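Local coordinates for ESX secretion system protein YukD (Bacillus subtilis, PDB 2BPS) that is required for secretion of YukE and is probably a component or regulator of the ESX/ESAT-6-like secretion system, at residues A[9-14]-A[34-39]; A[30-35]-A[76-81]. All blocks are in the same frame, centred on the assembly; numbering follows the deposited sequence.

Contact 1. Residues A[9-14]-A[34-39]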
ATOM      1  N   ILE A   9      -5.998   0.839  -1.358  1.00 38.64           N
ATOM      2  CA  ILE A   9      -5.344   0.918  -0.068  1.00 37.74           C
ATOM      3  C   ILE A   9      -6.401   0.902   1.030  1.00 39.27           C
ATOM      4  O   ILE A   9      -7.367   1.669   0.993  1.00 39.97           O
ATOM      5  CB  ILE A   9      -4.499   2.176   0.035  1.00 36.68           C
ATOM      6  CG1 ILE A   9      -3.620   2.304  -1.218  1.00 36.70           C
ATOM      7  CG2 ILE A   9      -3.655   2.121   1.292  1.00 36.99           C
ATOM      8  CD1 ILE A   9      -2.812   1.055  -1.585  1.00 31.79           C
ATOM      9  N   ASP A  10      -6.214   0.013   2.002  1.00 39.99           N
ATOM     10  CA  ASP A  10      -7.150  -0.147   3.105  1.00 40.66           C
ATOM     11  C   ASP A  10      -6.534   0.222   4.460  1.00 41.20           C
ATOM     12  O   ASP A  10      -5.640  -0.452   4.953  1.00 40.51           O
ATOM     13  CB  ASP A  10      -7.647  -1.595   3.117  1.00 42.16           C
ATOM     14  CG  ASP A  10      -8.780  -1.829   4.099  1.00 46.25           C
ATOM     15  OD1 ASP A  10      -9.490  -2.847   3.932  1.00 47.42           O
ATOM     16  OD2 ASP A  10      -8.963  -1.014   5.038  1.00 49.94           O
ATOM     17  N   LEU A  11      -7.025   1.306   5.054  1.00 42.59           N
ATOM     18  CA  LEU A  11      -6.540   1.762   6.352  1.00 43.66           C
ATOM     19  C   LEU A  11      -7.402   1.188   7.477  1.00 45.57           C
ATOM     20  O   LEU A  11      -7.746   1.882   8.437  1.00 45.78           O
ATOM     21  CB  LEU A  11      -6.559   3.291   6.412  1.00 42.77           C
ATOM     22  CG  LEU A  11      -5.624   3.985   5.420  1.00 43.05           C
ATOM     23  CD1 LEU A  11      -5.903   5.470   5.409  1.00 43.30           C
ATOM     24  CD2 LEU A  11      -4.182   3.715   5.799  1.00 42.34           C
ATOM     25  N   LYS A  12      -7.745  -0.088   7.347  1.00 46.53           N
ATOM     26  CA  LYS A  12      -8.552  -0.785   8.340  1.00 47.16           C
ATOM     27  C   LYS A  12      -8.001  -0.571   9.757  1.00 46.75           C
ATOM     28  O   LYS A  12      -8.745  -0.237  10.674  1.00 44.48           O
ATOM     29  CB  LYS A  12      -8.575  -2.280   8.001  1.00 48.97           C
ATOM     30  CG  LYS A  12      -9.374  -3.149   8.951  1.00 53.98           C
ATOM     31  CD  LYS A  12      -9.183  -4.648   8.652  1.00 59.86           C
ATOM     32  CE  LYS A  12      -9.713  -5.067   7.264  1.00 62.90           C
ATOM     33  NZ  LYS A  12     -11.206  -4.955   7.093  1.00 64.36           N
ATOM     34  N   HIS A  13      -6.690  -0.760   9.911  1.00 47.60           N
ATOM     35  CA  HIS A  13      -6.002  -0.626  11.198  1.00 47.79           C
ATOM     36  C   HIS A  13      -5.750   0.811  11.635  1.00 48.03           C
ATOM     37  O   HIS A  13      -4.894   1.064  12.485  1.00 49.20           O
ATOM     38  CB  HIS A  13      -4.660  -1.368  11.159  1.00 48.61           C
ATOM     39  CG  HIS A  13      -4.786  -2.827  10.861  1.00 51.15           C
ATOM     40  ND1 HIS A  13      -3.725  -3.592  10.421  1.00 52.28           N
ATOM     41  CD2 HIS A  13      -5.855  -3.658  10.906  1.00 50.56           C
ATOM     42  CE1 HIS A  13      -4.139  -4.827  10.201  1.00 52.19           C
ATOM     43  NE2 HIS A  13      -5.427  -4.893  10.487  1.00 51.92           N
ATOM     44  N   TYR A  14      -6.463   1.758  11.045  1.00 47.39           N
ATOM     45  CA  TYR A  14      -6.289   3.152  11.422  1.00 47.51           C
ATOM     46  C   TYR A  14      -7.650   3.844  11.443  1.00 49.21           C
ATOM     47  O   TYR A  14      -8.547   3.394  12.156  1.00 50.86           O
ATOM     48  CB  TYR A  14      -5.312   3.832  10.466  1.00 44.90           C
ATOM     49  CG  TYR A  14      -3.919   3.242  10.539  1.00 42.59           C
ATOM     50  CD1 TYR A  14      -3.607   2.036   9.908  1.00 42.21           C
ATOM     51  CD2 TYR A  14      -2.925   3.858  11.284  1.00 43.05           C
ATOM     52  CE1 TYR A  14      -2.332   1.459  10.026  1.00 40.82           C
ATOM     53  CE2 TYR A  14      -1.649   3.292  11.409  1.00 41.87           C
ATOM     54  CZ  TYR A  14      -1.367   2.094  10.780  1.00 41.00           C
ATOM     55  OH  TYR A  14      -0.130   1.523  10.926  1.00 41.48           O
ATOM     56  N   ASP A  34       3.200   6.673   2.354  1.00 44.52           N
ATOM     57  CA  ASP A  34       3.407   8.119   2.339  1.00 45.65           C
ATOM     58  C   ASP A  34       2.164   8.764   1.748  1.00 44.00           C
ATOM     59  O   ASP A  34       1.579   9.677   2.328  1.00 42.16           O
ATOM     60  CB  ASP A  34       4.618   8.469   1.482  1.00 50.26           C
ATOM     61  CG  ASP A  34       5.895   7.830   1.996  1.00 56.78           C
ATOM     62  OD1 ASP A  34       6.926   7.940   1.292  1.00 60.25           O
ATOM     63  OD2 ASP A  34       5.869   7.223   3.100  1.00 58.26           O
ATOM     64  N   ILE A  35       1.775   8.266   0.584  1.00 42.88           N
ATOM     65  CA  ILE A  35       0.608   8.755  -0.117  1.00 42.84           C
ATOM     66  C   ILE A  35      -0.638   8.644   0.752  1.00 43.60           C
ATOM     67  O   ILE A  35      -1.429   9.585   0.843  1.00 42.44           O
ATOM     68  CB  ILE A  35       0.393   7.959  -1.413  1.00 42.87           C
ATOM     69  CG1 ILE A  35       1.623   8.127  -2.313  1.00 42.21           C
ATOM     70  CG2 ILE A  35      -0.877   8.418  -2.113  1.00 41.19           C
ATOM     71  CD1 ILE A  35       1.490   7.464  -3.654  1.00 41.69           C
ATOM     72  N   ALA A  36      -0.807   7.496   1.395  1.00 44.38           N
ATOM     73  CA  ALA A  36      -1.963   7.279   2.247  1.00 45.29           C
ATOM     74  C   ALA A  36      -2.106   8.395   3.267  1.00 46.75           C
ATOM     75  O   ALA A  36      -3.182   8.966   3.418  1.00 46.71           O
ATOM     76  CB  ALA A  36      -1.842   5.954   2.948  1.00 45.08           C
ATOM     77  N   TRP A  37      -1.018   8.715   3.961  1.00 49.66           N
ATOM     78  CA  TRP A  37      -1.051   9.766   4.978  1.00 51.11           C
ATOM     79  C   TRP A  37      -1.298  11.163   4.426  1.00 51.39           C
ATOM     80  O   TRP A  37      -1.974  11.959   5.067  1.00 51.36           O
ATOM     81  CB  TRP A  37       0.223   9.715   5.839  1.00 51.49           C
ATOM     82  CG  TRP A  37      -0.018   9.019   7.180  1.00 53.37           C
ATOM     83  CD1 TRP A  37      -0.099   9.615   8.414  1.00 54.39           C
ATOM     84  CD2 TRP A  37      -0.339   7.633   7.392  1.00 53.56           C
ATOM     85  NE1 TRP A  37      -0.462   8.693   9.372  1.00 53.74           N
ATOM     86  CE2 TRP A  37      -0.612   7.470   8.776  1.00 53.46           C
ATOM     87  CE3 TRP A  37      -0.428   6.515   6.552  1.00 53.40           C
ATOM     88  CZ2 TRP A  37      -0.970   6.236   9.334  1.00 53.48           C
ATOM     89  CZ3 TRP A  37      -0.786   5.282   7.111  1.00 54.20           C
ATOM     90  CH2 TRP A  37      -1.051   5.158   8.491  1.00 54.17           C
ATOM     91  N   GLN A  38      -0.772  11.453   3.235  1.00 53.35           N
ATOM     92  CA  GLN A  38      -0.978  12.754   2.595  1.00 54.24           C
ATOM     93  C   GLN A  38      -2.463  12.875   2.233  1.00 54.82           C
ATOM     94  O   GLN A  38      -3.141  13.807   2.637  1.00 54.49           O
ATOM     95  CB  GLN A  38      -0.126  12.884   1.314  1.00 54.97           C
ATOM     96  CG  GLN A  38       1.403  13.010   1.517  1.00 57.73           C
ATOM     97  CD  GLN A  38       2.226  13.113   0.195  1.00 59.98           C
ATOM     98  OE1 GLN A  38       1.897  13.893  -0.706  1.00 60.91           O
ATOM     99  NE2 GLN A  38       3.308  12.335   0.100  1.00 59.55           N
ATOM    100  N   ALA A  39      -2.966  11.901   1.490  1.00 56.90           N
ATOM    101  CA  ALA A  39      -4.355  11.891   1.039  1.00 58.89           C
ATOM    102  C   ALA A  39      -5.466  11.824   2.096  1.00 60.51           C
ATOM    103  O   ALA A  39      -6.474  12.521   1.973  1.00 59.70           O
ATOM    104  CB  ALA A  39      -4.548  10.754   0.033  1.00 57.52           C
TER
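Tyr14 and Trp37 meet where the beta-grasp (ubiquitin-like) fold lays helix 31-39 across its sheet. Residues 9-14 carry the end of strand 4-10 into a type I turn from Leu11 to Tyr14. Tyr14 N closes this turn with a hydrogen bond of 2.9 Å to Leu11 O.

The close part of the contact is a T-shaped pair. The benzo edge of Trp37 points into one face of the Tyr14 ring. The two planes stand at 87°, and the centroids of the six-membered rings are 5.0 Å apart. Trp37 CH2 lies 3.5 Å from Tyr14 CE2, above the tyrosine plane and toward its rim on the CD2-CE2 side. Tyr14 CG lies anti to its carbonyl carbon (chi1 -64°), which swings the ring toward the helix. Trp37 CB does not point at the turn, but the far end of its indole comes nearer. The phenol OH of Tyr14 bonds to Leu81 O and Arg47 N. Val42 and Pro46 also touch the indole.

The contacts of Leu11 are longer, though it is buried. One methyl, CD2, extends toward the helix and lies 4.0 Å from Trp37 CZ3. Phe19, on strand 18-24, touches Ala36.

On the solvent side, Lys12 and His13 at the bend and Gln38 and Ala39 on the helix do not meet the opposite segment. Toward the sheet the contact ends with Leu11 CD2 at 4.3 Å from Ala36 CB.

Contact 2. Residues A[30-35]-A[76-81]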
ATOM      1  N   LYS A  30       6.407   0.843   0.440  1.00 53.94           N
ATOM      2  CA  LYS A  30       6.333   1.951   1.372  1.00 53.49           C
ATOM      3  C   LYS A  30       5.648   3.201   0.812  1.00 52.36           C
ATOM      4  O   LYS A  30       4.918   3.885   1.537  1.00 51.13           O
ATOM      5  CB  LYS A  30       7.751   2.282   1.831  1.00 55.95           C
ATOM      6  CG  LYS A  30       7.889   3.521   2.681  1.00 59.71           C
ATOM      7  CD  LYS A  30       9.305   3.635   3.235  1.00 61.98           C
ATOM      8  CE  LYS A  30      10.346   3.555   2.128  1.00 62.38           C
ATOM      9  NZ  LYS A  30      11.717   3.629   2.685  1.00 63.49           N
ATOM     10  N   LYS A  31       5.872   3.501  -0.468  1.00 50.53           N
ATOM     11  CA  LYS A  31       5.275   4.691  -1.083  1.00 49.70           C
ATOM     12  C   LYS A  31       3.779   4.775  -0.845  1.00 47.90           C
ATOM     13  O   LYS A  31       3.237   5.856  -0.637  1.00 46.95           O
ATOM     14  CB  LYS A  31       5.518   4.724  -2.590  1.00 51.51           C
ATOM     15  CG  LYS A  31       6.349   5.907  -3.082  1.00 53.99           C
ATOM     16  CD  LYS A  31       5.861   7.243  -2.543  1.00 54.84           C
ATOM     17  CE  LYS A  31       6.796   8.374  -2.975  1.00 55.00           C
ATOM     18  NZ  LYS A  31       6.520   9.646  -2.237  1.00 56.98           N
ATOM     19  N   VAL A  32       3.113   3.629  -0.912  1.00 45.84           N
ATOM     20  CA  VAL A  32       1.681   3.573  -0.683  1.00 44.43           C
ATOM     21  C   VAL A  32       1.353   4.212   0.667  1.00 42.83           C
ATOM     22  O   VAL A  32       0.302   4.835   0.831  1.00 40.51           O
ATOM     23  CB  VAL A  32       1.169   2.104  -0.683  1.00 45.35           C
ATOM     24  CG1 VAL A  32      -0.163   2.012   0.039  1.00 46.15           C
ATOM     25  CG2 VAL A  32       1.005   1.612  -2.106  1.00 44.91           C
ATOM     26  N   ILE A  33       2.260   4.067   1.630  1.00 41.35           N
ATOM     27  CA  ILE A  33       2.026   4.617   2.953  1.00 41.69           C
ATOM     28  C   ILE A  33       2.181   6.141   3.021  1.00 43.54           C
ATOM     29  O   ILE A  33       1.377   6.832   3.671  1.00 42.68           O
ATOM     30  CB  ILE A  33       2.935   3.946   3.980  1.00 40.25           C
ATOM     31  CG1 ILE A  33       2.727   2.434   3.928  1.00 39.50           C
ATOM     32  CG2 ILE A  33       2.578   4.413   5.378  1.00 39.64           C
ATOM     33  CD1 ILE A  33       3.595   1.676   4.880  1.00 38.76           C
ATOM     34  N   ASP A  34       3.200   6.673   2.354  1.00 44.52           N
ATOM     35  CA  ASP A  34       3.407   8.119   2.339  1.00 45.65           C
ATOM     36  C   ASP A  34       2.164   8.764   1.748  1.00 44.00           C
ATOM     37  O   ASP A  34       1.579   9.677   2.328  1.00 42.16           O
ATOM     38  CB  ASP A  34       4.618   8.469   1.482  1.00 50.26           C
ATOM     39  CG  ASP A  34       5.895   7.830   1.996  1.00 56.78           C
ATOM     40  OD1 ASP A  34       6.926   7.940   1.292  1.00 60.25           O
ATOM     41  OD2 ASP A  34       5.869   7.223   3.100  1.00 58.26           O
ATOM     42  N   ILE A  35       1.775   8.266   0.584  1.00 42.88           N
ATOM     43  CA  ILE A  35       0.608   8.755  -0.117  1.00 42.84           C
ATOM     44  C   ILE A  35      -0.638   8.644   0.752  1.00 43.60           C
ATOM     45  O   ILE A  35      -1.429   9.585   0.843  1.00 42.44           O
ATOM     46  CB  ILE A  35       0.393   7.959  -1.413  1.00 42.87           C
ATOM     47  CG1 ILE A  35       1.623   8.127  -2.313  1.00 42.21           C
ATOM     48  CG2 ILE A  35      -0.877   8.418  -2.113  1.00 41.19           C
ATOM     49  CD1 ILE A  35       1.490   7.464  -3.654  1.00 41.69           C
ATOM     50  N   ASP A  76      -5.201  -5.728  -6.724  1.00 41.66           N
ATOM     51  CA  ASP A  76      -4.674  -5.990  -5.384  1.00 40.48           C
ATOM     52  C   ASP A  76      -5.138  -4.965  -4.342  1.00 39.27           C
ATOM     53  O   ASP A  76      -5.253  -3.766  -4.620  1.00 39.09           O
ATOM     54  CB  ASP A  76      -3.135  -6.023  -5.403  1.00 41.78           C
ATOM     55  CG  ASP A  76      -2.588  -7.300  -6.003  1.00 42.05           C
ATOM     56  OD1 ASP A  76      -3.415  -8.157  -6.380  1.00 42.00           O
ATOM     57  OD2 ASP A  76      -1.346  -7.448  -6.091  1.00 40.57           O
ATOM     58  N   ARG A  77      -5.407  -5.451  -3.139  1.00 37.05           N
ATOM     59  CA  ARG A  77      -5.838  -4.591  -2.051  1.00 36.90           C
ATOM     60  C   ARG A  77      -4.733  -4.647  -1.008  1.00 37.01           C
ATOM     61  O   ARG A  77      -4.432  -5.723  -0.478  1.00 36.95           O
ATOM     62  CB  ARG A  77      -7.151  -5.115  -1.462  1.00 37.20           C
ATOM     63  CG  ARG A  77      -7.803  -4.220  -0.422  1.00 36.41           C
ATOM     64  CD  ARG A  77      -8.984  -4.948   0.198  1.00 39.53           C
ATOM     65  NE  ARG A  77      -9.752  -4.118   1.131  1.00 42.01           N
ATOM     66  CZ  ARG A  77     -10.923  -3.547   0.849  1.00 42.38           C
ATOM     67  NH1 ARG A  77     -11.541  -2.812   1.768  1.00 41.27           N
ATOM     68  NH2 ARG A  77     -11.481  -3.714  -0.347  1.00 41.42           N
ATOM     69  N   LEU A  78      -4.106  -3.507  -0.731  1.00 36.04           N
ATOM     70  CA  LEU A  78      -3.039  -3.493   0.265  1.00 37.15           C
ATOM     71  C   LEU A  78      -3.564  -2.984   1.599  1.00 36.97           C
ATOM     72  O   LEU A  78      -4.073  -1.870   1.707  1.00 37.72           O
ATOM     73  CB  LEU A  78      -1.850  -2.627  -0.184  1.00 35.85           C
ATOM     74  CG  LEU A  78      -1.180  -2.897  -1.537  1.00 36.71           C
ATOM     75  CD1 LEU A  78       0.212  -2.275  -1.531  1.00 36.71           C
ATOM     76  CD2 LEU A  78      -1.081  -4.382  -1.809  1.00 36.79           C
ATOM     77  N   GLU A  79      -3.446  -3.825   2.611  1.00 36.47           N
ATOM     78  CA  GLU A  79      -3.897  -3.486   3.946  1.00 37.51           C
ATOM     79  C   GLU A  79      -2.638  -3.047   4.666  1.00 38.72           C
ATOM     80  O   GLU A  79      -1.694  -3.828   4.796  1.00 39.78           O
ATOM     81  CB  GLU A  79      -4.498  -4.734   4.603  1.00 37.42           C
ATOM     82  CG  GLU A  79      -5.139  -4.572   5.958  1.00 36.47           C
ATOM     83  CD  GLU A  79      -5.639  -5.915   6.508  1.00 39.82           C
ATOM     84  OE1 GLU A  79      -4.969  -6.513   7.393  1.00 39.68           O
ATOM     85  OE2 GLU A  79      -6.702  -6.383   6.040  1.00 40.07           O
ATOM     86  N   ILE A  80      -2.600  -1.788   5.087  1.00 39.25           N
ATOM     87  CA  ILE A  80      -1.447  -1.275   5.815  1.00 40.61           C
ATOM     88  C   ILE A  80      -1.575  -1.780   7.238  1.00 41.15           C
ATOM     89  O   ILE A  80      -2.619  -1.614   7.866  1.00 42.70           O
ATOM     90  CB  ILE A  80      -1.429   0.259   5.843  1.00 41.08           C
ATOM     91  CG1 ILE A  80      -1.108   0.797   4.445  1.00 42.99           C
ATOM     92  CG2 ILE A  80      -0.417   0.746   6.869  1.00 39.87           C
ATOM     93  CD1 ILE A  80      -1.353   2.285   4.278  1.00 43.12           C
ATOM     94  N   LEU A  81      -0.528  -2.412   7.747  1.00 41.02           N
ATOM     95  CA  LEU A  81      -0.599  -2.925   9.099  1.00 42.01           C
ATOM     96  C   LEU A  81      -0.131  -1.845  10.058  1.00 43.86           C
ATOM     97  O   LEU A  81       0.598  -0.926   9.618  1.00 44.72           O
ATOM     98  CB  LEU A  81       0.272  -4.177   9.251  1.00 41.28           C
ATOM     99  CG  LEU A  81       0.023  -5.379   8.326  1.00 41.00           C
ATOM    100  CD1 LEU A  81       1.066  -6.427   8.592  1.00 39.82           C
ATOM    101  CD2 LEU A  81      -1.362  -5.964   8.538  1.00 40.87           C
ATOM    102  OXT LEU A  81      -0.498  -1.944  11.245  1.00 47.15           O
TER
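Val32 and Ile33 of helix 31-39 face Leu78 and Ile80 of strand 77-80, and all four are buried.

The interactions across the contact are apolar. No hydrogen bond or salt bridge joins the two segments. Val32 divides its two methyls between two partners. CG2 lies 4.0 Å from Leu78 CD1, while CG1 is a looser neighbour of Ile80 CD1 at 4.4 Å. The first torsion, with CG1 anti to the backbone N (chi1 159°), decides which methyl meets which partner. Ile80 CD1 faces both Val32 and Ile33, and lies 4.1 Å from Ile33 CG1. The Ile80 chain is extended beyond CG1 (chi2 168°), which carries CD1 toward the helix. Neighbouring strands complete the packing: Ile7 and Ile9 touch Val32, and Ile52 touches Ile33 and Leu78.

Polar groups are engaged away from this interface. Arg77 forms a salt bridge with Asp10, and Glu79 forms one with Arg53. On the helix, Lys31 NZ and Asp34 OD1 make only a long ion pair of 3.9 Å.

The axes of helix 31-35 and strand 77-80 pass 10.1 Å apart, with 72° between their directions. A helix laid steeply over a central strand, with only aliphatic side chains between them, is part of the hydrophobic core typical of the beta-grasp fold, as in ubiquitin.

In the fold
Both contacts use helix 31-39. Contact 2 packs it on strand 77-80; contact 1 packs it on the turn that follows strand 4-10, the parallel neighbour of that strand in the sheet. Contact 2 is core: its centre lies about 2 Å from the centre of the chain, and it is purely aliphatic. Contact 1 is partly buried, with its centre about 8 Å from the chain centre, and adds an aromatic pair beside a solvent-facing turn. The buried areas are almost equal. The contacts meet directly in the sheet, where Asp10 N probably bonds to Leu78 O.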